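Local coordinates for ribosome-inactivating protein 3 (Zea mays, PDB 2PQJ) that belongs to the plant ribosome-inactivating proteins and holds, in this model, an adenine between side chains of a helix and a strand of its mixed beta sheet, at residues A21-D26 and E162-N167; P43-V48 and M70-L75; S62-A67 and R79-V84. One frame throughout, in Å; residues are numbered along the deposited sequence.

Interaction 1 of 3, residues A21-D26 and E162-N167. With ADE (adenine), chain D.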
loop_
_atom_site.group_PDB
_atom_site.type_symbol
_atom_site.label_atom_id
_atom_site.label_comp_id
_atom_site.label_asym_id
_atom_site.label_seq_id
_atom_site.Cartn_x
_atom_site.Cartn_y
_atom_site.Cartn_z
ATOM N N ALA A 21 -4.249 -5.914 10.034
ATOM C CA ALA A 21 -4.626 -5.490 11.360
ATOM C C ALA A 21 -3.378 -5.142 12.153
ATOM O O ALA A 21 -3.206 -4.013 12.629
ATOM C CB ALA A 21 -5.388 -6.605 12.035
ATOM N N SER A 22 -2.513 -6.138 12.276
ATOM C CA SER A 22 -1.263 -6.019 12.995
ATOM C C SER A 22 -0.486 -4.779 12.543
ATOM O O SER A 22 -0.009 -4.004 13.376
ATOM C CB SER A 22 -0.433 -7.297 12.758
ATOM O OG SER A 22 0.775 -7.311 13.506
ATOM N N VAL A 23 -0.372 -4.574 11.229
ATOM C CA VAL A 23 0.387 -3.442 10.739
ATOM C C VAL A 23 -0.205 -2.097 11.093
ATOM O O VAL A 23 0.502 -1.215 11.577
ATOM C CB VAL A 23 0.574 -3.485 9.232
ATOM C CG1 VAL A 23 1.452 -2.323 8.816
ATOM C CG2 VAL A 23 1.222 -4.792 8.817
ATOM N N ARG A 24 -1.498 -1.922 10.851
ATOM C CA ARG A 24 -2.129 -0.647 11.160
ATOM C C ARG A 24 -1.870 -0.308 12.614
ATOM O O ARG A 24 -1.473 0.812 12.935
ATOM C CB ARG A 24 -3.624 -0.720 10.885
ATOM C CG ARG A 24 -3.950 -0.889 9.415
ATOM C CD ARG A 24 -5.420 -1.150 9.231
ATOM N NE ARG A 24 -5.888 -0.896 7.873
ATOM C CZ ARG A 24 -7.023 -1.386 7.389
ATOM N NH1 ARG A 24 -7.782 -2.145 8.163
ATOM N NH2 ARG A 24 -7.390 -1.140 6.137
ATOM N N LYS A 25 -2.075 -1.285 13.493
ATOM C CA LYS A 25 -1.846 -1.070 14.912
ATOM C C LYS A 25 -0.472 -0.459 15.112
ATOM O O LYS A 25 -0.295 0.481 15.885
ATOM C CB LYS A 25 -1.925 -2.386 15.672
ATOM C CG LYS A 25 -3.298 -3.041 15.657
ATOM C CD LYS A 25 -3.271 -4.359 16.452
ATOM C CE LYS A 25 -4.604 -5.102 16.395
ATOM N NZ LYS A 25 -4.465 -6.504 16.878
ATOM N N ASP A 26 0.506 -0.995 14.399
ATOM C CA ASP A 26 1.856 -0.483 14.510
ATOM C C ASP A 26 1.916 0.951 13.998
ATOM O O ASP A 26 2.424 1.851 14.683
ATOM C CB ASP A 26 2.810 -1.393 13.733
ATOM C CG ASP A 26 3.153 -2.666 14.505
ATOM O OD1 ASP A 26 3.556 -3.674 13.883
ATOM O OD2 ASP A 26 3.028 -2.651 15.751
ATOM N N GLU A 162 -2.205 -0.465 -0.411
ATOM C CA GLU A 162 -3.595 0.006 -0.453
ATOM C C GLU A 162 -4.422 -0.747 0.586
ATOM O O GLU A 162 -5.427 -0.242 1.077
ATOM C CB GLU A 162 -4.200 -0.175 -1.854
ATOM C CG GLU A 162 -3.344 0.364 -3.010
ATOM C CD GLU A 162 -3.089 1.848 -2.907
ATOM O OE1 GLU A 162 -3.548 2.480 -1.945
ATOM O OE2 GLU A 162 -2.431 2.397 -3.793
ATOM N N GLY A 163 -3.990 -1.954 0.931
ATOM C CA GLY A 163 -4.705 -2.719 1.935
ATOM C C GLY A 163 -4.611 -2.015 3.272
ATOM O O GLY A 163 -5.560 -2.042 4.071
ATOM N N LEU A 164 -3.456 -1.390 3.518
ATOM C CA LEU A 164 -3.203 -0.645 4.754
ATOM C C LEU A 164 -4.010 0.637 4.772
ATOM O O LEU A 164 -4.577 1.019 5.792
ATOM C CB LEU A 164 -1.722 -0.297 4.886
ATOM C CG LEU A 164 -0.769 -1.406 5.351
ATOM C CD1 LEU A 164 0.672 -0.923 5.318
ATOM C CD2 LEU A 164 -1.139 -1.828 6.750
ATOM N N ARG A 165 -4.066 1.290 3.621
ATOM C CA ARG A 165 -4.811 2.538 3.467
ATOM C C ARG A 165 -6.336 2.399 3.439
ATOM O O ARG A 165 -7.023 3.125 4.148
ATOM C CB ARG A 165 -4.393 3.237 2.178
ATOM C CG ARG A 165 -2.916 3.399 1.997
ATOM C CD ARG A 165 -2.706 4.049 0.671
ATOM N NE ARG A 165 -1.336 4.465 0.446
ATOM C CZ ARG A 165 -0.933 5.068 -0.661
ATOM N NH1 ARG A 165 -1.808 5.307 -1.624
ATOM N NH2 ARG A 165 0.328 5.445 -0.794
ATOM N N PHE A 166 -6.835 1.453 2.647
ATOM C CA PHE A 166 -8.271 1.277 2.458
ATOM C C PHE A 166 -8.810 0.057 3.205
ATOM O O PHE A 166 -8.207 -1.017 3.185
ATOM C CB PHE A 166 -8.606 1.172 0.969
ATOM C CG PHE A 166 -8.205 2.380 0.172
ATOM C CD1 PHE A 166 -6.895 2.550 -0.243
ATOM C CD2 PHE A 166 -9.138 3.347 -0.163
ATOM C CE1 PHE A 166 -6.523 3.660 -0.977
ATOM C CE2 PHE A 166 -8.772 4.460 -0.897
ATOM C CZ PHE A 166 -7.463 4.616 -1.304
ATOM N N ASN A 167 -9.951 0.240 3.861
ATOM C CA ASN A 167 -10.734 -0.858 4.419
ATOM C C ASN A 167 -11.312 -1.601 3.236
ATOM O O ASN A 167 -11.327 -2.825 3.192
ATOM C CB ASN A 167 -11.905 -0.326 5.232
ATOM C CG ASN A 167 -11.467 0.566 6.366
ATOM O OD1 ASN A 167 -10.575 0.210 7.137
ATOM N ND2 ASN A 167 -12.101 1.732 6.487
HETATM N N9 ADE D . 0.408 3.857 -4.886
HETATM C C8 ADE D . 1.051 3.857 -6.085
HETATM N N7 ADE D . 2.233 3.333 -5.955
HETATM C C5 ADE D . 2.424 2.949 -4.671
HETATM C C6 ADE D . 3.494 2.343 -3.929
HETATM N N6 ADE D . 4.682 1.977 -4.547
HETATM N N1 ADE D . 3.315 2.114 -2.613
HETATM C C2 ADE D . 2.185 2.452 -1.994
HETATM N N3 ADE D . 1.173 3.025 -2.641
HETATM C C4 ADE D . 1.250 3.294 -3.960
#

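Interaction 2 of 3, residues P43-V48 and M70-L75. With ADE (adenine), chain D.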
loop_
_atom_site.group_PDB
_atom_site.type_symbol
_atom_site.label_atom_id
_atom_site.label_comp_id
_atom_site.label_asym_id
_atom_site.label_seq_id
_atom_site.Cartn_x
_atom_site.Cartn_y
_atom_site.Cartn_z
ATOM N N PRO A 43 1.638 10.468 9.669
ATOM C CA PRO A 43 2.722 11.391 10.000
ATOM C C PRO A 43 2.851 12.339 8.845
ATOM O O PRO A 43 2.627 11.953 7.703
ATOM C CB PRO A 43 3.934 10.481 10.090
ATOM C CG PRO A 43 3.349 9.215 10.610
ATOM C CD PRO A 43 2.088 9.071 9.795
ATOM N N PRO A 44 3.196 13.597 9.120
ATOM C CA PRO A 44 3.356 14.597 8.072
ATOM C C PRO A 44 4.568 14.286 7.219
ATOM O O PRO A 44 5.584 13.818 7.721
ATOM C CB PRO A 44 3.497 15.886 8.859
ATOM C CG PRO A 44 4.141 15.436 10.112
ATOM C CD PRO A 44 3.345 14.213 10.444
ATOM N N GLU A 45 4.441 14.562 5.926
ATOM C CA GLU A 45 5.481 14.302 4.930
ATOM C C GLU A 45 6.757 15.148 5.060
ATOM O O GLU A 45 6.726 16.321 5.468
ATOM C CB GLU A 45 4.874 14.490 3.543
ATOM C CG GLU A 45 5.614 13.857 2.393
ATOM C CD GLU A 45 4.849 14.038 1.093
ATOM O OE1 GLU A 45 5.265 13.461 0.065
ATOM O OE2 GLU A 45 3.823 14.757 1.102
ATOM N N LYS A 46 7.879 14.533 4.696
ATOM C CA LYS A 46 9.188 15.174 4.766
ATOM C C LYS A 46 10.008 14.676 3.585
ATOM O O LYS A 46 10.009 13.480 3.311
ATOM C CB LYS A 46 9.865 14.801 6.089
ATOM C CG LYS A 46 9.045 15.202 7.326
ATOM C CD LYS A 46 9.350 14.326 8.560
ATOM C CE LYS A 46 10.775 14.514 9.132
ATOM N NZ LYS A 46 11.008 13.772 10.431
ATOM N N LYS A 47 10.680 15.592 2.880
ATOM C CA LYS A 47 11.498 15.250 1.704
ATOM C C LYS A 47 12.292 13.986 1.954
ATOM O O LYS A 47 12.461 13.159 1.075
ATOM C CB LYS A 47 12.461 16.391 1.373
ATOM N N VAL A 48 12.778 13.872 3.184
ATOM C CA VAL A 48 13.544 12.735 3.674
ATOM C C VAL A 48 12.697 12.161 4.804
ATOM O O VAL A 48 12.713 12.695 5.919
ATOM C CB VAL A 48 14.844 13.199 4.288
ATOM C CG1 VAL A 48 15.587 12.012 4.859
ATOM C CG2 VAL A 48 15.666 13.937 3.257
ATOM N N MET A 70 5.999 5.513 6.238
ATOM C CA MET A 70 4.777 5.717 7.004
ATOM C C MET A 70 4.029 6.953 6.518
ATOM O O MET A 70 2.813 6.918 6.329
ATOM C CB MET A 70 5.096 5.849 8.495
ATOM C CG MET A 70 5.250 4.519 9.216
ATOM S SD MET A 70 5.018 4.662 10.999
ATOM C CE MET A 70 3.333 5.267 11.074
ATOM N N ASP A 71 4.761 8.043 6.315
ATOM C CA ASP A 71 4.143 9.319 6.026
ATOM C C ASP A 71 3.034 9.213 4.992
ATOM O O ASP A 71 2.035 9.952 5.069
ATOM C CB ASP A 71 5.196 10.376 5.647
ATOM C CG ASP A 71 5.984 10.021 4.424
ATOM O OD1 ASP A 71 5.842 8.893 3.919
ATOM O OD2 ASP A 71 6.759 10.884 3.966
ATOM N N ASN A 72 3.154 8.283 4.053
ATOM C CA ASN A 72 2.082 8.158 3.074
ATOM C C ASN A 72 1.850 6.750 2.575
ATOM O O ASN A 72 1.379 6.537 1.452
ATOM C CB ASN A 72 2.305 9.115 1.899
ATOM C CG ASN A 72 3.752 9.322 1.584
ATOM O OD1 ASN A 72 4.479 8.374 1.300
ATOM N ND2 ASN A 72 4.185 10.566 1.630
ATOM N N LEU A 73 2.166 5.805 3.448
ATOM C CA LEU A 73 1.994 4.390 3.184
ATOM C C LEU A 73 2.368 4.019 1.761
ATOM O O LEU A 73 1.657 3.298 1.089
ATOM C CB LEU A 73 0.551 4.002 3.517
ATOM C CG LEU A 73 0.213 4.405 4.959
ATOM C CD1 LEU A 73 -1.077 3.775 5.452
ATOM C CD2 LEU A 73 1.346 3.922 5.849
ATOM N N TYR A 74 3.518 4.526 1.331
ATOM C CA TYR A 74 4.054 4.295 -0.007
ATOM C C TYR A 74 5.197 3.265 0.020
ATOM O O TYR A 74 6.038 3.280 0.923
ATOM C CB TYR A 74 4.582 5.619 -0.548
ATOM C CG TYR A 74 4.989 5.637 -2.006
ATOM C CD1 TYR A 74 4.040 5.812 -3.013
ATOM C CD2 TYR A 74 6.331 5.561 -2.376
ATOM C CE1 TYR A 74 4.413 5.925 -4.352
ATOM C CE2 TYR A 74 6.722 5.675 -3.712
ATOM C CZ TYR A 74 5.755 5.861 -4.699
ATOM O OH TYR A 74 6.127 6.019 -6.027
ATOM N N LEU A 75 5.219 2.363 -0.957
ATOM C CA LEU A 75 6.284 1.369 -1.055
ATOM C C LEU A 75 7.467 2.030 -1.760
ATOM O O LEU A 75 7.371 2.396 -2.938
ATOM C CB LEU A 75 5.830 0.160 -1.872
ATOM C CG LEU A 75 6.942 -0.821 -2.282
ATOM C CD1 LEU A 75 7.521 -1.538 -1.059
ATOM C CD2 LEU A 75 6.375 -1.831 -3.268
HETATM N N9 ADE D . 0.408 3.857 -4.886
HETATM C C8 ADE D . 1.051 3.857 -6.085
HETATM N N7 ADE D . 2.233 3.333 -5.955
HETATM C C5 ADE D . 2.424 2.949 -4.671
HETATM C C6 ADE D . 3.494 2.343 -3.929
HETATM N N6 ADE D . 4.682 1.977 -4.547
HETATM N N1 ADE D . 3.315 2.114 -2.613
HETATM C C2 ADE D . 2.185 2.452 -1.994
HETATM N N3 ADE D . 1.173 3.025 -2.641
HETATM C C4 ADE D . 1.250 3.294 -3.960
#

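Interaction 3 of 3, residues S62-A67 and R79-V84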
loop_
_atom_site.group_PDB
_atom_site.type_symbol
_atom_site.label_atom_id
_atom_site.label_comp_id
_atom_site.label_asym_id
_atom_site.label_seq_id
_atom_site.Cartn_x
_atom_site.Cartn_y
_atom_site.Cartn_z
ATOM N N SER A 62 11.289 -18.709 0.162
ATOM C CA SER A 62 12.009 -17.442 0.255
ATOM C C SER A 62 11.297 -16.323 0.996
ATOM O O SER A 62 10.227 -16.516 1.562
ATOM C CB SER A 62 12.354 -16.951 -1.151
ATOM O OG SER A 62 12.881 -15.640 -1.103
ATOM N N SER A 63 11.908 -15.143 0.991
ATOM C CA SER A 63 11.319 -13.984 1.639
ATOM C C SER A 63 12.020 -12.705 1.200
ATOM O O SER A 63 13.199 -12.725 0.832
ATOM C CB SER A 63 11.429 -14.092 3.152
ATOM O OG SER A 63 12.729 -13.739 3.580
ATOM N N ILE A 64 11.280 -11.598 1.241
ATOM C CA ILE A 64 11.808 -10.291 0.884
ATOM C C ILE A 64 11.309 -9.322 1.937
ATOM O O ILE A 64 10.318 -9.608 2.612
ATOM C CB ILE A 64 11.316 -9.849 -0.502
ATOM C CG1 ILE A 64 9.803 -9.634 -0.500
ATOM C CG2 ILE A 64 11.657 -10.909 -1.520
ATOM C CD1 ILE A 64 9.280 -9.143 -1.841
ATOM N N THR A 65 11.995 -8.194 2.110
ATOM C CA THR A 65 11.547 -7.208 3.101
ATOM C C THR A 65 11.000 -5.970 2.420
ATOM O O THR A 65 11.655 -5.378 1.558
ATOM C CB THR A 65 12.668 -6.737 4.027
ATOM O OG1 THR A 65 13.182 -7.842 4.781
ATOM C CG2 THR A 65 12.127 -5.694 4.979
ATOM N N LEU A 66 9.801 -5.567 2.802
ATOM C CA LEU A 66 9.226 -4.386 2.188
ATOM C C LEU A 66 9.617 -3.112 2.901
ATOM O O LEU A 66 9.560 -3.027 4.128
ATOM C CB LEU A 66 7.696 -4.495 2.117
ATOM C CG LEU A 66 7.213 -5.444 1.014
ATOM C CD1 LEU A 66 5.702 -5.355 0.883
ATOM C CD2 LEU A 66 7.887 -5.070 -0.301
ATOM N N ALA A 67 10.037 -2.129 2.113
ATOM C CA ALA A 67 10.415 -0.827 2.649
ATOM C C ALA A 67 9.303 0.168 2.293
ATOM O O ALA A 67 9.190 0.613 1.145
ATOM C CB ALA A 67 11.744 -0.376 2.060
ATOM N N ARG A 79 13.847 -5.685 -0.143
ATOM C CA ARG A 79 15.119 -6.327 0.144
ATOM C C ARG A 79 15.061 -7.801 -0.245
ATOM O O ARG A 79 14.125 -8.514 0.119
ATOM C CB ARG A 79 15.427 -6.182 1.640
ATOM C CG ARG A 79 16.789 -6.693 2.105
ATOM C CD ARG A 79 16.904 -6.504 3.616
ATOM N NE ARG A 79 18.179 -6.934 4.194
ATOM C CZ ARG A 79 18.626 -8.188 4.214
ATOM N NH1 ARG A 79 17.912 -9.172 3.678
ATOM N NH2 ARG A 79 19.784 -8.466 4.800
ATOM N N THR A 80 16.057 -8.242 -1.003
ATOM C CA THR A 80 16.156 -9.636 -1.426
ATOM C C THR A 80 16.783 -10.413 -0.265
ATOM O O THR A 80 17.412 -9.823 0.617
ATOM C CB THR A 80 17.077 -9.797 -2.674
ATOM O OG1 THR A 80 18.375 -9.268 -2.380
ATOM C CG2 THR A 80 16.506 -9.063 -3.877
ATOM N N PRO A 81 16.608 -11.745 -0.245
ATOM C CA PRO A 81 17.165 -12.599 0.813
ATOM C C PRO A 81 18.644 -12.311 1.028
ATOM O O PRO A 81 19.105 -12.166 2.161
ATOM C CB PRO A 81 16.943 -14.000 0.271
ATOM C CG PRO A 81 15.651 -13.851 -0.482
ATOM C CD PRO A 81 15.831 -12.543 -1.213
ATOM N N GLY A 82 19.373 -12.212 -0.080
ATOM C CA GLY A 82 20.800 -11.951 -0.021
ATOM C C GLY A 82 21.213 -10.567 0.444
ATOM O O GLY A 82 22.367 -10.179 0.266
ATOM N N GLY A 83 20.279 -9.820 1.024
ATOM C CA GLY A 83 20.589 -8.494 1.527
ATOM C C GLY A 83 20.747 -7.352 0.539
ATOM O O GLY A 83 21.333 -6.334 0.896
ATOM N N VAL A 84 20.240 -7.499 -0.683
ATOM C CA VAL A 84 20.335 -6.433 -1.683
ATOM C C VAL A 84 19.067 -5.573 -1.658
ATOM O O VAL A 84 17.965 -6.105 -1.528
ATOM C CB VAL A 84 20.487 -7.007 -3.108
ATOM C CG1 VAL A 84 20.688 -5.874 -4.102
ATOM C CG2 VAL A 84 21.640 -7.997 -3.160
#

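Interaction 1 of 3, residues A21-D26 and E162-N167
Arg24 of helix 16-28 extends its guanidinium to the C-terminal end of helix 150-165, a helix-to-helix contact buried in the ribosome-inactivating protein fold. It illustrates how an arginine can serve a helix end, where main-chain carbonyls lack the next turn's N-H groups. The clear polar bond runs from Arg24 NE to Leu164 O, 3.1 Å long and nearly straight at 166°; the oxygen lies in the guanidinium plane, although the donor is tilted out of the carbonyl plane. Close by, Arg24 NH2 has Gly163 O at 2.9 Å and Phe166 O at 3.1 Å, and makes a weak hydrogen bond to Ser170 OG. The positive group would be expected to suit the negative end of the helix dipole. Phe166 leaves the helical conformation and is also the N-cap of helix 167-176, so Arg24 sits where one helix hands over to the next.

Apolar packing lies beside this polar cluster. Leu164 CD2 meets Val23 CG1 at 3.4 Å, the two side chains crossing at about a right angle. With chi1 at -176°, Val23 CG1 lies opposite the main-chain nitrogen and is the branch that meets Leu164. Leu53 of strand 52-58 touches both residues.

Charged groups occupy another flank of helix 150-165: Arg165 NH1 and Glu162 OE1 form a salt bridge of 3.3 Å, while adenine N3 lies over one guanidinium face, 3.2 Å from Arg165 NH2.

Interaction 2 of 3, residues P43-V48 and M70-L75
Pro43 and Asp71 mark the closest backbone approach, with their CA atoms 4.7 Å apart, yet no strand pairing forms: the backbones meet through a CA-H...O contact, Asp71 CA to Pro43 O at 3.5 Å. A loop thus leans on a beta-hairpin connection, the turn between strands 63-69 and 74-79, whose G1 beta bulge sets Leu73 and Tyr74 both opposite Arg69. Within the turn Leu73 N bonds to Met70 O at 3.2 Å.

Among the side chains, Pro43 CG meets the methyl Met70 CE at 4.0 Å, the two groups crossing roughly at right angles. Farther along, Glu45 stretches out over the turn, its CG trans to the main-chain nitrogen (chi1 -161°). Its methylene CG touches Asp71 OD2 at 3.6 Å, a carboxylate oxygen already in a salt bridge with Arg69; the two carboxylate planes are perpendicular. Glu45 OE1 comes within 3.5 Å of Asn72 ND2, while Glu45 OE2 has a long, weak ion pair with Lys236.

Beyond the turn the same segment receives adenine. Leu75 N donates to adenine N1, adenine N6 gives a weak hydrogen bond to Leu75 O, and adenine C6 lies 3.6 Å above the plane of the Tyr74 ring, offset toward its rim.

Interaction 3 of 3, residues S62-A67 and R79-V84
Arg79 N donates to Thr65 O at 2.8 Å, and Thr65 N returns a bond to Arg79 O at 2.9 Å; the first is the more bent, with 134° at the hydrogen, and the second the straighter, with 152°. The two residues therefore form an antiparallel hydrogen-bonded pair, joining neighbouring strands 63-69 and 74-79 of the mixed beta sheet at the end of their hairpin far from its turn.

On the sheet face carrying Thr65 and Arg79, the side chains run side by side in the same direction, Thr65 CB meeting Arg79 CB at 3.7 Å. Trp85 of strand 85-87 also touches Arg79.

Past the pair the chain reverses through a type I beta turn from Thr80 to Gly83, closed by Gly83 N to Thr80 O. Thr80 OG1 fastens the turn further by accepting Val84 N at 3.1 Å. The turn brings the Pro81 ring against Ser62 and the first residue of strand 63-69, Ser63, so that Pro81 CG lies near Ser62 OG (3.4 Å) and beside Ser63 O. Ala137 of helix 126-137 touches Ser62, Ile64 and Pro81 alike, so the helix packs against this corner of the sheet.

The chain of Arg79 is extended from CG to NE, and the turn at chi4 (-65°) then brings the guanidinium over Gly83, whose CA lies 3.2 Å above the guanidinium plane, toward its rim.

How the interactions relate
From the N terminus, residues 21-26 come first and 162-167 last, so interaction 1 closes a long loop that encloses the other two, tying helix 16-28 to the end of helix 150-165. Inside it, the segments of interactions 2 and 3 alternate and their loops cross: the loop opened at 43-48 closes at 70-75, and the one opened at 62-67 closes at 79-84. Interaction 2 places a loop against the turn of the hairpin of strands 63-69 and 74-79, and interaction 3 pairs its far end. Interactions 1 and 2 meet through Arg165 and Leu73 and share adenine; interactions 2 and 3 touch where Leu75 packs on Leu66, whereas 1 and 3 remain apart.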